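Local coordinates for protein peptidyl tryptophan dihydroxylase (Pseudomonas putida, PDB 7CTQ) that uses bound flavin-adenine dinucleotide to dihydroxylate a peptidyl tryptophan, a step essential for making the tryptophylquinone cofactor of quinohemoprotein amine dehydrogenase, at residues 26-30 with 290-294; 121-125 with 135-139; 252-258 with 303-307. All coordinates share one frame; numbering follows the deposited sequence.

Overall arrangement
The three contacts sit on one side of the chain's centre, their own centres about 14 to 15 Å apart, around the FAD-binding sheet of Rossmann type. Along the chain, interaction 2 falls between the two segments of interaction 1 and is complete before interaction 3 begins, whereas the segments of interaction 1 and interaction 3 alternate. Interaction 2 brings together strands 123-127, 132-135 and 137-140, the last a neighbour of strand 257-259 in interaction 3. Interaction 1 joins helix 15-27 to helix 285-294, whose Leu292 and Leu293 pack on Phe137, Leu292 also meeting Val253 and Gly254. Together the contacts fasten these helices and helix 299-327 to the sheet of the FAD-binding domain.

Interaction 1 (26-30 with 290-294)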
ATOM      1  N   ARG A  26      -5.915  -1.054 -20.314  1.00 44.22           N
ATOM      2  CA  ARG A  26      -4.895  -0.451 -21.165  1.00 41.55           C
ATOM      3  C   ARG A  26      -4.051  -1.493 -21.884  1.00 50.95           C
ATOM      4  O   ARG A  26      -3.486  -1.191 -22.942  1.00 58.16           O
ATOM      5  CB  ARG A  26      -3.999   0.469 -20.339  1.00 44.99           C
ATOM      6  CG  ARG A  26      -4.789   1.511 -19.544  1.00 55.90           C
ATOM      7  CD  ARG A  26      -3.992   2.792 -19.359  1.00 64.66           C
ATOM      8  NE  ARG A  26      -2.611   2.502 -18.991  1.00 72.97           N
ATOM      9  CZ  ARG A  26      -1.634   3.402 -18.981  1.00 77.48           C
ATOM     10  NH1 ARG A  26      -1.882   4.662 -19.327  1.00 64.14           N
ATOM     11  NH2 ARG A  26      -0.409   3.036 -18.621  1.00 76.65           N
ATOM     12  N   LEU A  27      -3.941  -2.705 -21.335  1.00 45.50           N
ATOM     13  CA  LEU A  27      -3.277  -3.786 -22.050  1.00 44.72           C
ATOM     14  C   LEU A  27      -4.188  -4.446 -23.073  1.00 47.42           C
ATOM     15  O   LEU A  27      -3.709  -5.261 -23.868  1.00 49.65           O
ATOM     16  CB  LEU A  27      -2.759  -4.840 -21.063  1.00 45.02           C
ATOM     17  CG  LEU A  27      -1.562  -4.405 -20.213  1.00 50.36           C
ATOM     18  CD1 LEU A  27      -1.066  -5.557 -19.330  1.00 44.08           C
ATOM     19  CD2 LEU A  27      -0.442  -3.862 -21.112  1.00 38.97           C
ATOM     20  N   GLY A  28      -5.475  -4.118 -23.064  1.00 45.17           N
ATOM     21  CA  GLY A  28      -6.421  -4.643 -24.021  1.00 52.12           C
ATOM     22  C   GLY A  28      -7.360  -5.706 -23.489  1.00 51.16           C
ATOM     23  O   GLY A  28      -8.005  -6.389 -24.292  1.00 53.80           O
ATOM     24  N   TYR A  29      -7.462  -5.865 -22.176  1.00 47.76           N
ATOM     25  CA  TYR A  29      -8.230  -6.946 -21.580  1.00 50.05           C
ATOM     26  C   TYR A  29      -9.633  -6.481 -21.229  1.00 47.45           C
ATOM     27  O   TYR A  29      -9.820  -5.371 -20.729  1.00 46.57           O
ATOM     28  CB  TYR A  29      -7.545  -7.472 -20.320  1.00 49.77           C
ATOM     29  CG  TYR A  29      -6.361  -8.346 -20.609  1.00 42.36           C
ATOM     30  CD1 TYR A  29      -6.529  -9.660 -21.023  1.00 44.27           C
ATOM     31  CD2 TYR A  29      -5.074  -7.854 -20.484  1.00 43.53           C
ATOM     32  CE1 TYR A  29      -5.444 -10.467 -21.291  1.00 44.51           C
ATOM     33  CE2 TYR A  29      -3.982  -8.647 -20.758  1.00 41.95           C
ATOM     34  CZ  TYR A  29      -4.169  -9.952 -21.151  1.00 46.94           C
ATOM     35  OH  TYR A  29      -3.071 -10.732 -21.416  1.00 38.79           O
ATOM     36  N   ALA A  30     -10.610  -7.349 -21.484  1.00 58.17           N
ATOM     37  CA  ALA A  30     -11.940  -7.181 -20.912  1.00 64.36           C
ATOM     38  C   ALA A  30     -11.885  -7.526 -19.429  1.00 54.54           C
ATOM     39  O   ALA A  30     -11.277  -8.530 -19.044  1.00 56.19           O
ATOM     40  CB  ALA A  30     -12.947  -8.074 -21.638  1.00 50.64           C
ATOM     41  N   ASN A 290      -0.679 -10.257 -17.349  1.00 36.59           N
ATOM     42  CA  ASN A 290      -0.441 -10.383 -18.782  1.00 37.80           C
ATOM     43  C   ASN A 290       0.504 -11.542 -19.087  1.00 42.02           C
ATOM     44  O   ASN A 290       0.295 -12.296 -20.051  1.00 31.88           O
ATOM     45  CB  ASN A 290       0.114  -9.057 -19.322  1.00 32.24           C
ATOM     46  CG  ASN A 290       0.274  -9.057 -20.822  1.00 35.60           C
ATOM     47  OD1 ASN A 290      -0.677  -9.333 -21.562  1.00 38.07           O
ATOM     48  ND2 ASN A 290       1.487  -8.752 -21.289  1.00 35.94           N
ATOM     49  N   THR A 291       1.532 -11.721 -18.254  1.00 33.52           N
ATOM     50  CA  THR A 291       2.413 -12.869 -18.422  1.00 33.14           C
ATOM     51  C   THR A 291       1.681 -14.164 -18.104  1.00 38.05           C
ATOM     52  O   THR A 291       1.800 -15.148 -18.841  1.00 37.21           O
ATOM     53  CB  THR A 291       3.657 -12.723 -17.547  1.00 36.02           C
ATOM     54  OG1 THR A 291       4.180 -11.390 -17.684  1.00 33.54           O
ATOM     55  CG2 THR A 291       4.736 -13.747 -17.974  1.00 31.39           C
ATOM     56  N   LEU A 292       0.889 -14.169 -17.035  1.00 27.64           N
ATOM     57  CA  LEU A 292       0.230 -15.395 -16.622  1.00 36.91           C
ATOM     58  C   LEU A 292      -0.734 -15.891 -17.696  1.00 46.80           C
ATOM     59  O   LEU A 292      -0.955 -17.104 -17.823  1.00 41.41           O
ATOM     60  CB  LEU A 292      -0.495 -15.166 -15.292  1.00 28.92           C
ATOM     61  CG  LEU A 292       0.415 -15.044 -14.053  1.00 39.42           C
ATOM     62  CD1 LEU A 292      -0.388 -14.718 -12.817  1.00 32.75           C
ATOM     63  CD2 LEU A 292       1.231 -16.311 -13.819  1.00 35.34           C
ATOM     64  N   LEU A 293      -1.281 -14.973 -18.498  1.00 41.07           N
ATOM     65  CA  LEU A 293      -2.284 -15.283 -19.515  1.00 35.84           C
ATOM     66  C   LEU A 293      -1.692 -15.505 -20.903  1.00 43.33           C
ATOM     67  O   LEU A 293      -2.117 -16.434 -21.599  1.00 46.82           O
ATOM     68  CB  LEU A 293      -3.325 -14.165 -19.570  1.00 39.88           C
ATOM     69  CG  LEU A 293      -4.130 -14.020 -18.276  1.00 34.83           C
ATOM     70  CD1 LEU A 293      -5.017 -12.796 -18.306  1.00 38.97           C
ATOM     71  CD2 LEU A 293      -4.954 -15.270 -18.014  1.00 39.66           C
ATOM     72  N   ARG A 294      -0.722 -14.686 -21.318  1.00 37.10           N
ATOM     73  CA  ARG A 294      -0.105 -14.776 -22.639  1.00 44.49           C
ATOM     74  C   ARG A 294       1.066 -15.748 -22.711  1.00 45.40           C
ATOM     75  O   ARG A 294       1.285 -16.361 -23.762  1.00 43.78           O
ATOM     76  CB  ARG A 294       0.386 -13.397 -23.101  1.00 46.11           C
ATOM     77  CG  ARG A 294      -0.707 -12.364 -23.311  1.00 52.80           C
ATOM     78  CD  ARG A 294      -1.903 -12.939 -24.058  1.00 53.69           C
ATOM     79  NE  ARG A 294      -2.733 -11.858 -24.572  1.00 60.22           N
ATOM     80  CZ  ARG A 294      -4.059 -11.881 -24.625  1.00 63.77           C
ATOM     81  NH1 ARG A 294      -4.727 -12.947 -24.198  1.00 59.40           N
ATOM     82  NH2 ARG A 294      -4.718 -10.829 -25.106  1.00 60.46           N
TER
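Asn290 receives the phenol of Tyr29: the OH donates to OD1 at 2.8 Å, slightly tilted from the carbonyl plane and at a C=O...O angle of 138°. Seen from the tyrosine, OD1 lies at the ring edge, and the amide plane is turned 71° against the ring. The amide gets there because CG stands anti to the backbone N (chi1 -175°), which carries the group across from the helix to the phenol; its ND2 is bonded to the carbonyl O of Gly369, so both ends of the amide are held. Leu27 adds a methyl, its CD1 resting 3.7 Å from Asn290 CB. One turn later, Leu293 brings CD1 to 3.8 Å from Tyr29 CE1, an apolar touch beside strand 8-11, where both side chains also meet Ile8. Arg294, its chain bent at chi2, comes at the tyrosine from the opposite direction and turns one guanidinium face to the phenol oxygen, which sits off-centre over it. Its NE is 3.4 Å from Tyr29 OH, but the angle is too poor for a hydrogen bond. The contact joins the end of helix 15-27, which closes in a Schellman motif at Gly28, to the last turn of helix 285-294, near the protein surface. The bond to OD1 sets which way the hydroxyl proton points, while Leu293 lies against CE1 and the guanidinium face against the OH; the nearby guanidinium charge would probably polarise the O-H and lower the pKa of the phenol somewhat.

Interaction 2 (121-125 with 135-139); sequences VGHGI and ADFLV
His123 and Ala135 form an antiparallel hydrogen-bonded pair, their CA atoms 4.7 Å apart: His123 N gives its proton to Ala135 O at 2.6 Å, and Ala135 N returns one to His123 O at 2.9 Å. Both side chains lie on the same sheet face, where His123 CB and Ala135 CB are 3.7 Å apart. Beyond Asp136 the chain turns out of this pairing into strand 137-140, and Leu138 sets its CB squarely over the imidazole of His123, a CH-pi contact 3.7 Å from the ring centroid. Here the antiparallel strands 123-127 and 132-135, at one margin of the Rossmann-type sheet, give way to a strand that runs parallel beside 8-11 in its core. Ile125, its chi1 (-34°) strained away from a staggered value, adds an apolar contact: its CD1 meets Leu138 CD1 at a tight 3.4 Å and lies 3.9 Å from Ala135 CB. The His123 ring also touches Trp257, and its NE2 makes a weak hydrogen bond to Asp256 O and a probable one to OD1 of the same aspartate, which is salt-bridged to Arg119. Replacing His123 by an alanine would keep the backbone pair but would probably uncover Leu138 CB and leave Asp256 without its imidazole partner.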
ATOM      1  N   VAL A 121     -13.642 -25.743 -12.268  1.00 82.39           N
ATOM      2  CA  VAL A 121     -12.817 -25.583 -13.469  1.00 88.10           C
ATOM      3  C   VAL A 121     -11.972 -24.313 -13.346  1.00 87.25           C
ATOM      4  O   VAL A 121     -10.785 -24.381 -13.002  1.00 78.11           O
ATOM      5  CB  VAL A 121     -13.642 -25.624 -14.782  1.00 90.05           C
ATOM      6  CG1 VAL A 121     -13.965 -27.067 -15.153  1.00 82.89           C
ATOM      7  CG2 VAL A 121     -14.939 -24.804 -14.734  1.00 87.07           C
ATOM      8  N   GLY A 122     -12.569 -23.151 -13.608  1.00 83.55           N
ATOM      9  CA  GLY A 122     -11.904 -21.894 -13.323  1.00 73.36           C
ATOM     10  C   GLY A 122     -12.180 -21.429 -11.908  1.00 68.91           C
ATOM     11  O   GLY A 122     -12.016 -22.192 -10.951  1.00 71.07           O
ATOM     12  N   HIS A 123     -12.616 -20.184 -11.760  1.00 57.55           N
ATOM     13  CA  HIS A 123     -12.976 -19.631 -10.465  1.00 68.73           C
ATOM     14  C   HIS A 123     -14.488 -19.494 -10.381  1.00 71.69           C
ATOM     15  O   HIS A 123     -15.108 -18.874 -11.251  1.00 64.31           O
ATOM     16  CB  HIS A 123     -12.312 -18.273 -10.245  1.00 67.67           C
ATOM     17  CG  HIS A 123     -10.829 -18.357 -10.100  1.00 60.65           C
ATOM     18  ND1 HIS A 123     -10.207 -18.430  -8.873  1.00 59.34           N
ATOM     19  CD2 HIS A 123      -9.845 -18.396 -11.027  1.00 60.07           C
ATOM     20  CE1 HIS A 123      -8.901 -18.511  -9.051  1.00 54.91           C
ATOM     21  NE2 HIS A 123      -8.655 -18.488 -10.348  1.00 58.36           N
ATOM     22  N   GLY A 124     -15.074 -20.073  -9.338  1.00 70.32           N
ATOM     23  CA  GLY A 124     -16.497 -19.946  -9.118  1.00 66.89           C
ATOM     24  C   GLY A 124     -16.812 -18.914  -8.061  1.00 66.53           C
ATOM     25  O   GLY A 124     -16.812 -19.217  -6.864  1.00 71.70           O
ATOM     26  N   ILE A 125     -17.084 -17.688  -8.490  1.00 65.11           N
ATOM     27  CA  ILE A 125     -17.326 -16.576  -7.579  1.00 61.48           C
ATOM     28  C   ILE A 125     -18.815 -16.512  -7.292  1.00 75.15           C
ATOM     29  O   ILE A 125     -19.605 -16.074  -8.135  1.00 71.27           O
ATOM     30  CB  ILE A 125     -16.824 -15.251  -8.157  1.00 72.11           C
ATOM     31  CG1 ILE A 125     -15.562 -15.488  -8.989  1.00 65.17           C
ATOM     32  CG2 ILE A 125     -16.584 -14.243  -7.041  1.00 69.31           C
ATOM     33  CD1 ILE A 125     -14.989 -14.230  -9.546  1.00 61.94           C
ATOM     34  N   ALA A 135     -14.731 -17.084 -13.520  1.00 74.92           N
ATOM     35  CA  ALA A 135     -13.501 -16.365 -13.820  1.00 59.89           C
ATOM     36  C   ALA A 135     -12.437 -17.349 -14.269  1.00 54.68           C
ATOM     37  O   ALA A 135     -12.209 -18.366 -13.608  1.00 59.90           O
ATOM     38  CB  ALA A 135     -13.004 -15.574 -12.608  1.00 57.93           C
ATOM     39  N   ASP A 136     -11.803 -17.052 -15.407  1.00 55.02           N
ATOM     40  CA  ASP A 136     -10.577 -17.743 -15.782  1.00 53.02           C
ATOM     41  C   ASP A 136      -9.383 -17.216 -15.001  1.00 53.36           C
ATOM     42  O   ASP A 136      -8.419 -17.961 -14.776  1.00 43.24           O
ATOM     43  CB  ASP A 136     -10.316 -17.596 -17.279  1.00 56.60           C
ATOM     44  CG  ASP A 136     -11.313 -18.369 -18.122  1.00 70.02           C
ATOM     45  OD1 ASP A 136     -11.386 -19.612 -17.979  1.00 66.91           O
ATOM     46  OD2 ASP A 136     -12.032 -17.724 -18.915  1.00 65.83           O
ATOM     47  N   PHE A 137      -9.435 -15.942 -14.596  1.00 48.85           N
ATOM     48  CA  PHE A 137      -8.404 -15.311 -13.778  1.00 54.41           C
ATOM     49  C   PHE A 137      -9.048 -14.413 -12.732  1.00 45.24           C
ATOM     50  O   PHE A 137      -9.908 -13.585 -13.055  1.00 46.95           O
ATOM     51  CB  PHE A 137      -7.420 -14.484 -14.617  1.00 47.58           C
ATOM     52  CG  PHE A 137      -6.144 -14.158 -13.881  1.00 42.82           C
ATOM     53  CD1 PHE A 137      -6.111 -13.142 -12.934  1.00 42.50           C
ATOM     54  CD2 PHE A 137      -4.995 -14.904 -14.107  1.00 43.96           C
ATOM     55  CE1 PHE A 137      -4.933 -12.858 -12.237  1.00 41.42           C
ATOM     56  CE2 PHE A 137      -3.814 -14.627 -13.417  1.00 44.48           C
ATOM     57  CZ  PHE A 137      -3.788 -13.612 -12.483  1.00 33.07           C
ATOM     58  N   LEU A 138      -8.596 -14.551 -11.490  1.00 43.77           N
ATOM     59  CA  LEU A 138      -9.144 -13.818 -10.359  1.00 41.07           C
ATOM     60  C   LEU A 138      -8.111 -12.843  -9.793  1.00 47.34           C
ATOM     61  O   LEU A 138      -6.999 -13.247  -9.441  1.00 46.91           O
ATOM     62  CB  LEU A 138      -9.593 -14.797  -9.274  1.00 43.07           C
ATOM     63  CG  LEU A 138     -10.319 -14.178  -8.081  1.00 44.78           C
ATOM     64  CD1 LEU A 138     -11.735 -13.892  -8.498  1.00 56.69           C
ATOM     65  CD2 LEU A 138     -10.284 -15.114  -6.880  1.00 51.93           C
ATOM     66  N   VAL A 139      -8.482 -11.568  -9.680  1.00 43.93           N
ATOM     67  CA  VAL A 139      -7.705 -10.591  -8.921  1.00 45.13           C
ATOM     68  C   VAL A 139      -8.366 -10.418  -7.558  1.00 35.12           C
ATOM     69  O   VAL A 139      -9.507  -9.953  -7.469  1.00 42.41           O
ATOM     70  CB  VAL A 139      -7.605  -9.244  -9.653  1.00 32.39           C
ATOM     71  CG1 VAL A 139      -6.763  -8.261  -8.848  1.00 40.35           C
ATOM     72  CG2 VAL A 139      -7.068  -9.418 -11.067  1.00 36.82           C
TER

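Interaction 3 (252-258 with 303-307); sequences CVGQDWI and RQFHQ
A loop leading into strand 257-259, at the edge of the Rossmann-type sheet, packs here on the long helix 299-327. Ile258 and His306 carry the inner part: with CG1 anti to the backbone N (chi1 -164°), the isoleucine reaches over the imidazole, and CD1 stands 3.6 Å from the ring centroid, 7° off the normal, in a CH-pi contact. At the ring edge lies the carbonyl O of Cys252, 3.6 Å from His306 CD2. The histidine's NE2 is hydrogen-bonded to Arg259 O, which fixes the turn of the ring. Val253 is wedged against the helix, its CG1 3.7 Å from Arg303 CB. Val253 and Cys252 SG also approach Gln307, but Cys252 and Gln307 are each modelled in two conformers, so these touches are tentative. Farther out, the Arg303 chain bends at chi3 (79°), bringing one guanidinium face over Gly254 CA and the backbone N of Gln255. A water donates to Val253 O at 3.1 Å and accepts a weak bond from Arg303 NH1. The chemistry is therefore graded, from an imidazole held by a backbone carbonyl and capped by methyl and methylene groups to an outer arginine that reaches the loop by a face-on approach to its backbone and a weak water link.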
ATOM      1  N   CYS A 252       0.639 -14.551  -2.502  0.62 45.65           N
ATOM      2  CA  CYS A 252       0.056 -13.400  -3.173  0.62 41.92           C
ATOM      3  C   CYS A 252      -0.128 -13.567  -4.674  0.62 38.02           C
ATOM      4  O   CYS A 252      -0.594 -12.622  -5.322  0.62 35.95           O
ATOM      5  CB  CYS A 252       0.892 -12.138  -2.907  0.62 41.16           C
ATOM      6  SG  CYS A 252       2.634 -12.312  -3.280  0.62 39.35           S
ATOM      7  N   VAL A 253       0.216 -14.720  -5.246  1.00 34.56           N
ATOM      8  CA  VAL A 253      -0.003 -14.947  -6.673  1.00 39.88           C
ATOM      9  C   VAL A 253      -0.005 -16.449  -6.946  1.00 40.64           C
ATOM     10  O   VAL A 253       0.761 -17.208  -6.348  1.00 43.50           O
ATOM     11  CB  VAL A 253       1.055 -14.197  -7.523  1.00 38.88           C
ATOM     12  CG1 VAL A 253       2.468 -14.600  -7.107  1.00 42.47           C
ATOM     13  CG2 VAL A 253       0.826 -14.421  -9.012  1.00 39.43           C
ATOM     14  N   GLY A 254      -0.875 -16.867  -7.870  1.00 41.56           N
ATOM     15  CA  GLY A 254      -1.007 -18.250  -8.291  1.00 36.30           C
ATOM     16  C   GLY A 254      -0.946 -18.394  -9.800  1.00 49.91           C
ATOM     17  O   GLY A 254      -0.602 -17.440 -10.509  1.00 43.39           O
ATOM     18  N   GLN A 255      -1.271 -19.585 -10.308  1.00 45.73           N
ATOM     19  CA  GLN A 255      -1.314 -19.793 -11.753  1.00 47.41           C
ATOM     20  C   GLN A 255      -2.395 -18.947 -12.412  1.00 36.03           C
ATOM     21  O   GLN A 255      -2.250 -18.540 -13.570  1.00 42.53           O
ATOM     22  CB  GLN A 255      -1.551 -21.271 -12.060  1.00 50.47           C
ATOM     23  CG  GLN A 255      -0.466 -22.179 -11.537  1.00 55.81           C
ATOM     24  CD  GLN A 255       0.893 -21.823 -12.103  1.00 65.25           C
ATOM     25  OE1 GLN A 255       1.784 -21.370 -11.379  1.00 65.34           O
ATOM     26  NE2 GLN A 255       1.060 -22.023 -13.412  1.00 67.96           N
ATOM     27  N   ASP A 256      -3.469 -18.662 -11.691  1.00 37.95           N
ATOM     28  CA  ASP A 256      -4.608 -17.961 -12.265  1.00 46.26           C
ATOM     29  C   ASP A 256      -5.206 -16.988 -11.268  1.00 38.79           C
ATOM     30  O   ASP A 256      -6.412 -16.725 -11.300  1.00 45.98           O
ATOM     31  CB  ASP A 256      -5.689 -18.940 -12.753  1.00 44.91           C
ATOM     32  CG  ASP A 256      -6.159 -19.906 -11.663  1.00 55.18           C
ATOM     33  OD1 ASP A 256      -5.931 -19.646 -10.461  1.00 59.88           O
ATOM     34  OD2 ASP A 256      -6.779 -20.935 -12.014  1.00 63.73           O
ATOM     35  N   TRP A 257      -4.388 -16.450 -10.367  1.00 36.02           N
ATOM     36  CA  TRP A 257      -4.900 -15.462  -9.430  1.00 34.18           C
ATOM     37  C   TRP A 257      -3.756 -14.594  -8.933  1.00 39.54           C
ATOM     38  O   TRP A 257      -2.578 -14.945  -9.050  1.00 33.99           O
ATOM     39  CB  TRP A 257      -5.641 -16.110  -8.253  1.00 32.84           C
ATOM     40  CG  TRP A 257      -4.798 -16.973  -7.358  1.00 47.56           C
ATOM     41  CD1 TRP A 257      -4.562 -18.311  -7.497  1.00 42.31           C
ATOM     42  CD2 TRP A 257      -4.096 -16.562  -6.174  1.00 42.50           C
ATOM     43  NE1 TRP A 257      -3.753 -18.756  -6.476  1.00 56.44           N
ATOM     44  CE2 TRP A 257      -3.450 -17.701  -5.655  1.00 49.32           C
ATOM     45  CE3 TRP A 257      -3.944 -15.344  -5.511  1.00 40.24           C
ATOM     46  CZ2 TRP A 257      -2.666 -17.657  -4.506  1.00 43.60           C
ATOM     47  CZ3 TRP A 257      -3.161 -15.301  -4.367  1.00 47.40           C
ATOM     48  CH2 TRP A 257      -2.531 -16.451  -3.878  1.00 45.49           C
ATOM     49  N   ILE A 258      -4.126 -13.461  -8.363  1.00 34.15           N
ATOM     50  CA  ILE A 258      -3.146 -12.537  -7.812  1.00 38.17           C
ATOM     51  C   ILE A 258      -3.834 -11.740  -6.719  1.00 34.40           C
ATOM     52  O   ILE A 258      -5.025 -11.431  -6.815  1.00 42.56           O
ATOM     53  CB  ILE A 258      -2.543 -11.638  -8.920  1.00 37.31           C
ATOM     54  CG1 ILE A 258      -1.255 -10.969  -8.437  1.00 37.57           C
ATOM     55  CG2 ILE A 258      -3.547 -10.566  -9.426  1.00 27.78           C
ATOM     56  CD1 ILE A 258      -0.595 -10.157  -9.519  1.00 33.72           C
ATOM     57  N   ARG A 303       5.328 -15.279 -11.018  1.00 33.58           N
ATOM     58  CA  ARG A 303       4.952 -15.363  -9.612  1.00 25.54           C
ATOM     59  C   ARG A 303       6.066 -14.831  -8.727  1.00 30.31           C
ATOM     60  O   ARG A 303       5.808 -14.081  -7.777  1.00 30.66           O
ATOM     61  CB  ARG A 303       4.604 -16.805  -9.224  1.00 33.59           C
ATOM     62  CG  ARG A 303       3.289 -17.328  -9.846  1.00 47.21           C
ATOM     63  CD  ARG A 303       3.194 -18.868  -9.813  1.00 43.64           C
ATOM     64  NE  ARG A 303       2.806 -19.335  -8.486  1.00 47.56           N
ATOM     65  CZ  ARG A 303       2.389 -20.566  -8.205  1.00 61.43           C
ATOM     66  NH1 ARG A 303       2.064 -20.876  -6.957  1.00 57.12           N
ATOM     67  NH2 ARG A 303       2.300 -21.484  -9.163  1.00 55.21           N
ATOM     68  N   GLN A 304       7.313 -15.199  -9.041  1.00 31.92           N
ATOM     69  CA  GLN A 304       8.443 -14.710  -8.262  1.00 32.54           C
ATOM     70  C   GLN A 304       8.559 -13.196  -8.369  1.00 32.47           C
ATOM     71  O   GLN A 304       8.831 -12.510  -7.377  1.00 32.71           O
ATOM     72  CB  GLN A 304       9.730 -15.386  -8.727  1.00 31.80           C
ATOM     73  CG  GLN A 304      10.961 -14.921  -7.933  1.00 36.60           C
ATOM     74  CD  GLN A 304      12.259 -15.514  -8.449  1.00 43.55           C
ATOM     75  OE1 GLN A 304      12.253 -16.558  -9.087  1.00 43.65           O
ATOM     76  NE2 GLN A 304      13.385 -14.840  -8.175  1.00 40.59           N
ATOM     77  N   PHE A 305       8.317 -12.649  -9.561  1.00 31.57           N
ATOM     78  CA  PHE A 305       8.399 -11.203  -9.723  1.00 32.64           C
ATOM     79  C   PHE A 305       7.427 -10.489  -8.784  1.00 31.65           C
ATOM     80  O   PHE A 305       7.797  -9.520  -8.105  1.00 29.30           O
ATOM     81  CB  PHE A 305       8.133 -10.817 -11.186  1.00 27.87           C
ATOM     82  CG  PHE A 305       8.339  -9.362 -11.455  1.00 34.10           C
ATOM     83  CD1 PHE A 305       7.298  -8.455 -11.276  1.00 34.14           C
ATOM     84  CD2 PHE A 305       9.583  -8.890 -11.848  1.00 37.90           C
ATOM     85  CE1 PHE A 305       7.490  -7.095 -11.479  1.00 43.55           C
ATOM     86  CE2 PHE A 305       9.785  -7.529 -12.074  1.00 43.56           C
ATOM     87  CZ  PHE A 305       8.738  -6.628 -11.878  1.00 45.47           C
ATOM     88  N   HIS A 306       6.185 -10.965  -8.708  1.00 29.12           N
ATOM     89  CA  HIS A 306       5.197 -10.291  -7.872  1.00 30.34           C
ATOM     90  C   HIS A 306       5.489 -10.472  -6.382  1.00 33.47           C
ATOM     91  O   HIS A 306       5.431  -9.508  -5.614  1.00 32.78           O
ATOM     92  CB  HIS A 306       3.784 -10.788  -8.200  1.00 31.45           C
ATOM     93  CG  HIS A 306       2.703  -9.966  -7.569  1.00 29.53           C
ATOM     94  ND1 HIS A 306       2.537  -8.624  -7.840  1.00 36.21           N
ATOM     95  CD2 HIS A 306       1.740 -10.294  -6.673  1.00 29.16           C
ATOM     96  CE1 HIS A 306       1.520  -8.159  -7.132  1.00 30.03           C
ATOM     97  NE2 HIS A 306       1.014  -9.155  -6.424  1.00 35.69           N
ATOM     98  N   GLN A 307       5.775 -11.708  -5.956  0.57 32.65           N
ATOM     99  CA  GLN A 307       6.062 -11.960  -4.546  0.57 30.90           C
ATOM    100  C   GLN A 307       7.199 -11.078  -4.054  0.57 28.34           C
ATOM    101  O   GLN A 307       7.081 -10.400  -3.030  0.57 26.79           O
ATOM    102  CB  GLN A 307       6.433 -13.427  -4.332  0.57 34.01           C
ATOM    103  CG  GLN A 307       5.292 -14.402  -4.329  0.57 39.58           C
ATOM    104  CD  GLN A 307       5.752 -15.781  -4.746  0.57 39.67           C
ATOM    105  OE1 GLN A 307       6.793 -16.263  -4.298  0.57 47.84           O
ATOM    106  NE2 GLN A 307       5.004 -16.403  -5.648  0.57 30.37           N
TER
HETATM  107  O   HOH W   1       0.517 -19.506  -4.269  1.00 54.54           O